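Local structure of Hcp protein (Burkholderia pseudomallei K96243, 3WX6) at residues A[110-121]-A[141-151]. The protein probably forms the hexameric rings that stack into the inner tube of the bacterial type VI secretion system. Residues are numbered along the deposited sequence; the frame is centred on the assembly and turned at random.
Sequences FEKVLITHMDQY and IEEIKFTYSGY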
loop_
_atom_site.group_PDB
_atom_site.type_symbol
_atom_site.label_atom_id
_atom_site.label_comp_id
_atom_site.label_asym_id
_atom_site.label_seq_id
_atom_site.Cartn_x
_atom_site.Cartn_y
_atom_site.Cartn_z
ATOM N N PHE A 110 10.884 33.114 1.888
ATOM C CA PHE A 110 10.266 32.867 0.597
ATOM C C PHE A 110 9.625 34.155 0.097
ATOM O O PHE A 110 9.078 34.913 0.892
ATOM C CB PHE A 110 9.219 31.756 0.719
ATOM C CG PHE A 110 9.785 30.408 1.087
ATOM C CD1 PHE A 110 10.471 29.647 0.150
ATOM C CD2 PHE A 110 9.615 29.892 2.364
ATOM C CE1 PHE A 110 10.984 28.400 0.479
ATOM C CE2 PHE A 110 10.122 28.647 2.699
ATOM C CZ PHE A 110 10.807 27.901 1.757
ATOM N N GLU A 111 9.721 34.427 -1.200
ATOM C CA GLU A 111 9.070 35.609 -1.759
ATOM C C GLU A 111 7.942 35.233 -2.694
ATOM O O GLU A 111 7.851 34.088 -3.145
ATOM C CB GLU A 111 10.064 36.497 -2.500
ATOM C CG GLU A 111 11.045 37.204 -1.599
ATOM C CD GLU A 111 11.993 38.083 -2.375
ATOM O OE1 GLU A 111 11.970 38.028 -3.623
ATOM O OE2 GLU A 111 12.762 38.831 -1.737
ATOM N N LYS A 112 7.080 36.212 -2.963
ATOM C CA LYS A 112 5.909 36.023 -3.806
ATOM C C LYS A 112 5.161 34.766 -3.395
ATOM O O LYS A 112 4.864 33.907 -4.226
ATOM C CB LYS A 112 6.321 35.945 -5.278
ATOM C CG LYS A 112 6.904 37.242 -5.823
ATOM C CD LYS A 112 7.143 37.135 -7.315
ATOM C CE LYS A 112 7.838 38.370 -7.855
ATOM N NZ LYS A 112 8.358 38.136 -9.231
ATOM N N VAL A 113 4.871 34.651 -2.104
ATOM C CA VAL A 113 4.216 33.456 -1.591
ATOM C C VAL A 113 2.717 33.516 -1.807
ATOM O O VAL A 113 2.060 34.492 -1.459
ATOM C CB VAL A 113 4.502 33.246 -0.096
ATOM C CG1 VAL A 113 3.828 31.985 0.404
ATOM C CG2 VAL A 113 5.989 33.157 0.124
ATOM N N LEU A 114 2.192 32.458 -2.411
ATOM C CA LEU A 114 0.770 32.328 -2.683
ATOM C C LEU A 114 0.311 30.970 -2.205
ATOM O O LEU A 114 0.921 29.951 -2.534
ATOM C CB LEU A 114 0.467 32.487 -4.176
ATOM C CG LEU A 114 -1.001 32.684 -4.587
ATOM C CD1 LEU A 114 -1.543 34.045 -4.182
ATOM C CD2 LEU A 114 -1.179 32.457 -6.084
ATOM N N ILE A 115 -0.782 30.954 -1.452
ATOM C CA ILE A 115 -1.338 29.695 -0.992
ATOM C C ILE A 115 -2.045 29.061 -2.176
ATOM O O ILE A 115 -2.871 29.702 -2.830
ATOM C CB ILE A 115 -2.308 29.892 0.195
ATOM C CG1 ILE A 115 -1.637 30.732 1.287
ATOM C CG2 ILE A 115 -2.724 28.559 0.777
ATOM C CD1 ILE A 115 -2.487 30.935 2.528
ATOM N N THR A 116 -1.705 27.811 -2.470
ATOM C CA THR A 116 -2.246 27.157 -3.653
ATOM C C THR A 116 -3.140 25.978 -3.311
ATOM O O THR A 116 -3.961 25.569 -4.129
ATOM C CB THR A 116 -1.127 26.674 -4.586
ATOM O OG1 THR A 116 -0.066 26.086 -3.819
ATOM C CG2 THR A 116 -0.589 27.848 -5.402
ATOM N N HIS A 117 -2.985 25.426 -2.111
ATOM C CA HIS A 117 -3.814 24.296 -1.715
ATOM C C HIS A 117 -3.932 24.140 -0.199
ATOM O O HIS A 117 -3.039 24.536 0.547
ATOM C CB HIS A 117 -3.264 23.009 -2.314
ATOM C CG HIS A 117 -4.294 21.929 -2.453
ATOM N ND1 HIS A 117 -5.098 21.821 -3.559
ATOM C CD2 HIS A 117 -4.644 20.924 -1.618
ATOM C CE1 HIS A 117 -5.907 20.779 -3.409
ATOM N NE2 HIS A 117 -5.652 20.223 -2.243
HETATM N N MSE A 118 -5.035 23.548 0.250
HETATM C CA MSE A 118 -5.234 23.302 1.674
HETATM C C MSE A 118 -6.204 22.146 1.925
HETATM O O MSE A 118 -7.281 22.084 1.334
HETATM C CB MSE A 118 -5.731 24.582 2.371
HETATM C CG MSE A 118 -5.242 24.750 3.806
HETATM SE SE MSE A 118 -5.740 26.458 4.613
HETATM C CE MSE A 118 -5.245 27.632 3.170
ATOM N N ASP A 119 -5.806 21.231 2.802
ATOM C CA ASP A 119 -6.694 20.168 3.268
ATOM C C ASP A 119 -6.931 20.246 4.763
ATOM O O ASP A 119 -6.032 19.958 5.540
ATOM C CB ASP A 119 -6.119 18.791 2.923
ATOM C CG ASP A 119 -6.062 18.537 1.436
ATOM O OD1 ASP A 119 -7.076 18.060 0.896
ATOM O OD2 ASP A 119 -5.016 18.811 0.815
ATOM N N GLN A 120 -8.144 20.608 5.165
ATOM C CA GLN A 120 -8.498 20.588 6.577
ATOM C C GLN A 120 -9.323 19.342 6.855
ATOM O O GLN A 120 -10.246 19.026 6.102
ATOM C CB GLN A 120 -9.272 21.845 6.977
ATOM C CG GLN A 120 -8.580 23.143 6.613
ATOM C CD GLN A 120 -9.377 24.355 7.035
ATOM O OE1 GLN A 120 -10.486 24.588 6.548
ATOM N NE2 GLN A 120 -8.817 25.137 7.948
ATOM N N TYR A 121 -8.993 18.643 7.936
ATOM C CA TYR A 121 -9.615 17.363 8.242
ATOM C C TYR A 121 -9.476 16.955 9.700
ATOM O O TYR A 121 -8.933 17.699 10.519
ATOM C CB TYR A 121 -9.037 16.277 7.336
ATOM C CG TYR A 121 -7.527 16.186 7.320
ATOM C CD1 TYR A 121 -6.840 15.441 8.265
ATOM C CD2 TYR A 121 -6.795 16.816 6.325
ATOM C CE1 TYR A 121 -5.462 15.348 8.233
ATOM C CE2 TYR A 121 -5.420 16.730 6.288
ATOM C CZ TYR A 121 -4.762 15.993 7.242
ATOM O OH TYR A 121 -3.394 15.898 7.210
ATOM N N ILE A 141 -5.947 18.457 12.095
ATOM C CA ILE A 141 -4.830 18.759 11.206
ATOM C C ILE A 141 -5.316 19.490 9.959
ATOM O O ILE A 141 -6.470 19.351 9.551
ATOM C CB ILE A 141 -4.071 17.480 10.826
ATOM C CG1 ILE A 141 -3.421 16.906 12.074
ATOM C CG2 ILE A 141 -2.968 17.769 9.824
ATOM C CD1 ILE A 141 -2.888 17.971 13.003
ATOM N N GLU A 142 -4.452 20.331 9.402
ATOM C CA GLU A 142 -4.635 20.849 8.059
ATOM C C GLU A 142 -3.303 20.749 7.352
ATOM O O GLU A 142 -2.278 20.550 7.993
ATOM C CB GLU A 142 -5.169 22.291 8.079
ATOM C CG GLU A 142 -4.320 23.275 8.863
ATOM C CD GLU A 142 -5.070 24.557 9.199
ATOM O OE1 GLU A 142 -6.068 24.872 8.517
ATOM O OE2 GLU A 142 -4.667 25.244 10.157
ATOM N N GLU A 143 -3.319 20.849 6.029
ATOM C CA GLU A 143 -2.085 20.855 5.253
ATOM C C GLU A 143 -2.089 22.005 4.255
ATOM O O GLU A 143 -2.843 21.985 3.283
ATOM C CB GLU A 143 -1.897 19.519 4.529
ATOM C CG GLU A 143 -1.681 18.350 5.449
ATOM C CD GLU A 143 -1.504 17.054 4.697
ATOM O OE1 GLU A 143 -2.422 16.682 3.939
ATOM O OE2 GLU A 143 -0.446 16.410 4.857
ATOM N N ILE A 144 -1.248 23.005 4.501
ATOM C CA ILE A 144 -1.225 24.194 3.660
ATOM C C ILE A 144 -0.045 24.150 2.695
ATOM O O ILE A 144 1.118 24.093 3.103
ATOM C CB ILE A 144 -1.145 25.487 4.500
ATOM C CG1 ILE A 144 -2.116 25.430 5.682
ATOM C CG2 ILE A 144 -1.452 26.697 3.641
ATOM C CD1 ILE A 144 -1.470 25.032 6.983
ATOM N N LYS A 145 -0.358 24.196 1.407
ATOM C CA LYS A 145 0.654 24.092 0.371
ATOM C C LYS A 145 0.876 25.471 -0.253
ATOM O O LYS A 145 -0.030 26.053 -0.841
ATOM C CB LYS A 145 0.212 23.040 -0.657
ATOM C CG LYS A 145 1.048 22.908 -1.915
ATOM C CD LYS A 145 0.771 21.550 -2.580
ATOM C CE LYS A 145 1.111 21.545 -4.062
ATOM N NZ LYS A 145 1.843 20.309 -4.456
ATOM N N PHE A 146 2.086 25.998 -0.092
ATOM C CA PHE A 146 2.437 27.314 -0.624
ATOM C C PHE A 146 3.242 27.217 -1.917
ATOM O O PHE A 146 3.981 26.260 -2.132
ATOM C CB PHE A 146 3.232 28.117 0.414
ATOM C CG PHE A 146 2.524 28.292 1.739
ATOM C CD1 PHE A 146 2.588 27.302 2.717
ATOM C CD2 PHE A 146 1.840 29.464 2.028
ATOM C CE1 PHE A 146 1.957 27.470 3.940
ATOM C CE2 PHE A 146 1.201 29.635 3.250
ATOM C CZ PHE A 146 1.267 28.639 4.209
ATOM N N THR A 147 3.061 28.192 -2.799
ATOM C CA THR A 147 3.888 28.303 -3.994
ATOM C C THR A 147 4.716 29.580 -3.893
ATOM O O THR A 147 4.216 30.609 -3.440
ATOM C CB THR A 147 3.028 28.307 -5.283
ATOM O OG1 THR A 147 2.376 27.038 -5.429
ATOM C CG2 THR A 147 3.873 28.570 -6.513
ATOM N N TYR A 148 5.981 29.512 -4.298
ATOM C CA TYR A 148 6.876 30.660 -4.166
ATOM C C TYR A 148 7.745 30.878 -5.400
ATOM O O TYR A 148 7.821 30.018 -6.278
ATOM C CB TYR A 148 7.769 30.496 -2.924
ATOM C CG TYR A 148 8.565 29.200 -2.866
ATOM C CD1 TYR A 148 9.765 29.062 -3.554
ATOM C CD2 TYR A 148 8.117 28.124 -2.113
ATOM C CE1 TYR A 148 10.487 27.894 -3.498
ATOM C CE2 TYR A 148 8.833 26.952 -2.052
ATOM C CZ TYR A 148 10.015 26.844 -2.746
ATOM O OH TYR A 148 10.740 25.678 -2.695
ATOM N N SER A 149 8.386 32.042 -5.461
ATOM C CA SER A 149 9.350 32.352 -6.509
ATOM C C SER A 149 10.751 32.386 -5.926
ATOM O O SER A 149 11.478 31.398 -5.990
ATOM C CB SER A 149 9.022 33.685 -7.185
ATOM O OG SER A 149 7.986 33.524 -8.142
ATOM N N GLY A 150 11.128 33.525 -5.355
ATOM C CA GLY A 150 12.414 33.639 -4.693
ATOM C C GLY A 150 12.473 32.856 -3.393
ATOM O O GLY A 150 11.457 32.683 -2.716
ATOM N N TYR A 151 13.677 32.425 -3.025
ATOM C CA TYR A 151 13.882 31.641 -1.809
ATOM C C TYR A 151 15.295 31.812 -1.256
ATOM O O TYR A 151 16.221 32.144 -1.991
ATOM C CB TYR A 151 13.591 30.154 -2.057
ATOM C CG TYR A 151 14.512 29.467 -3.047
ATOM C CD1 TYR A 151 15.705 28.901 -2.634
ATOM C CD2 TYR A 151 14.164 29.351 -4.384
ATOM C CE1 TYR A 151 16.539 28.266 -3.525
ATOM C CE2 TYR A 151 14.992 28.713 -5.285
ATOM C CZ TYR A 151 16.180 28.172 -4.849
ATOM O OH TYR A 151 17.018 27.535 -5.736
#
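Thr116 and His117 both face Lys145 across two antiparallel strands, 114-120 and 142-148, and make a classic beta bulge in the barrel-like Hcp fold. Lys145 O takes three donors there: Thr116 N at 2.9 Å, nearly along the C=O axis; His117 N on a lone pair; and Thr116 OG1 from above the carbonyl plane. OG1 reaches that carbonyl because it sits between its own N and carbonyl carbon (chi1 42°). It also accepts from Thr147 OG1, the two threonine side chains crossing at about a right angle.

On the buried face, Phe146, Ile115, Ile144 and Met118 follow one another; helix 69-78 packs on Ile115 and Met118, Phe146 meets Phe85, and strand 56-63 flanks strand 142-148 within the sheet. Ile115 CG1 lies alongside the Phe146 ring, 3.6 Å from CE2, while its CG2 branch turns the other way to Ile144 CG2.

From CB outward, Gln120 runs beside Glu142. Gln120 CG meets Glu142 OE1 (3.6 Å) and CB, Gln120 CD comes to 3.7 Å of that OE1, and Gln120 NE2 gives it a 2.8 Å hydrogen bond, amide and carboxylate planes only 11° apart. OE1 of Gln120 turns to Tyr108 and Asn37 of a neighbouring subunit, and OE2 of Glu142 to Lys63 and Ser69, which together fix the rotation of both groups. Residues 117-120 also pair with a strand of that same neighbour, so the sheet continues across the subunit interface.

At the opposite end, where strand 108-110 leads in from the other sheet and the chain after 148 passes into its strand 151-153, Phe110 meets Tyr148 with ring planes at 37°, and Phe110 CD1 sits 3.5 Å above the plane of the Tyr148 ring, over its centre.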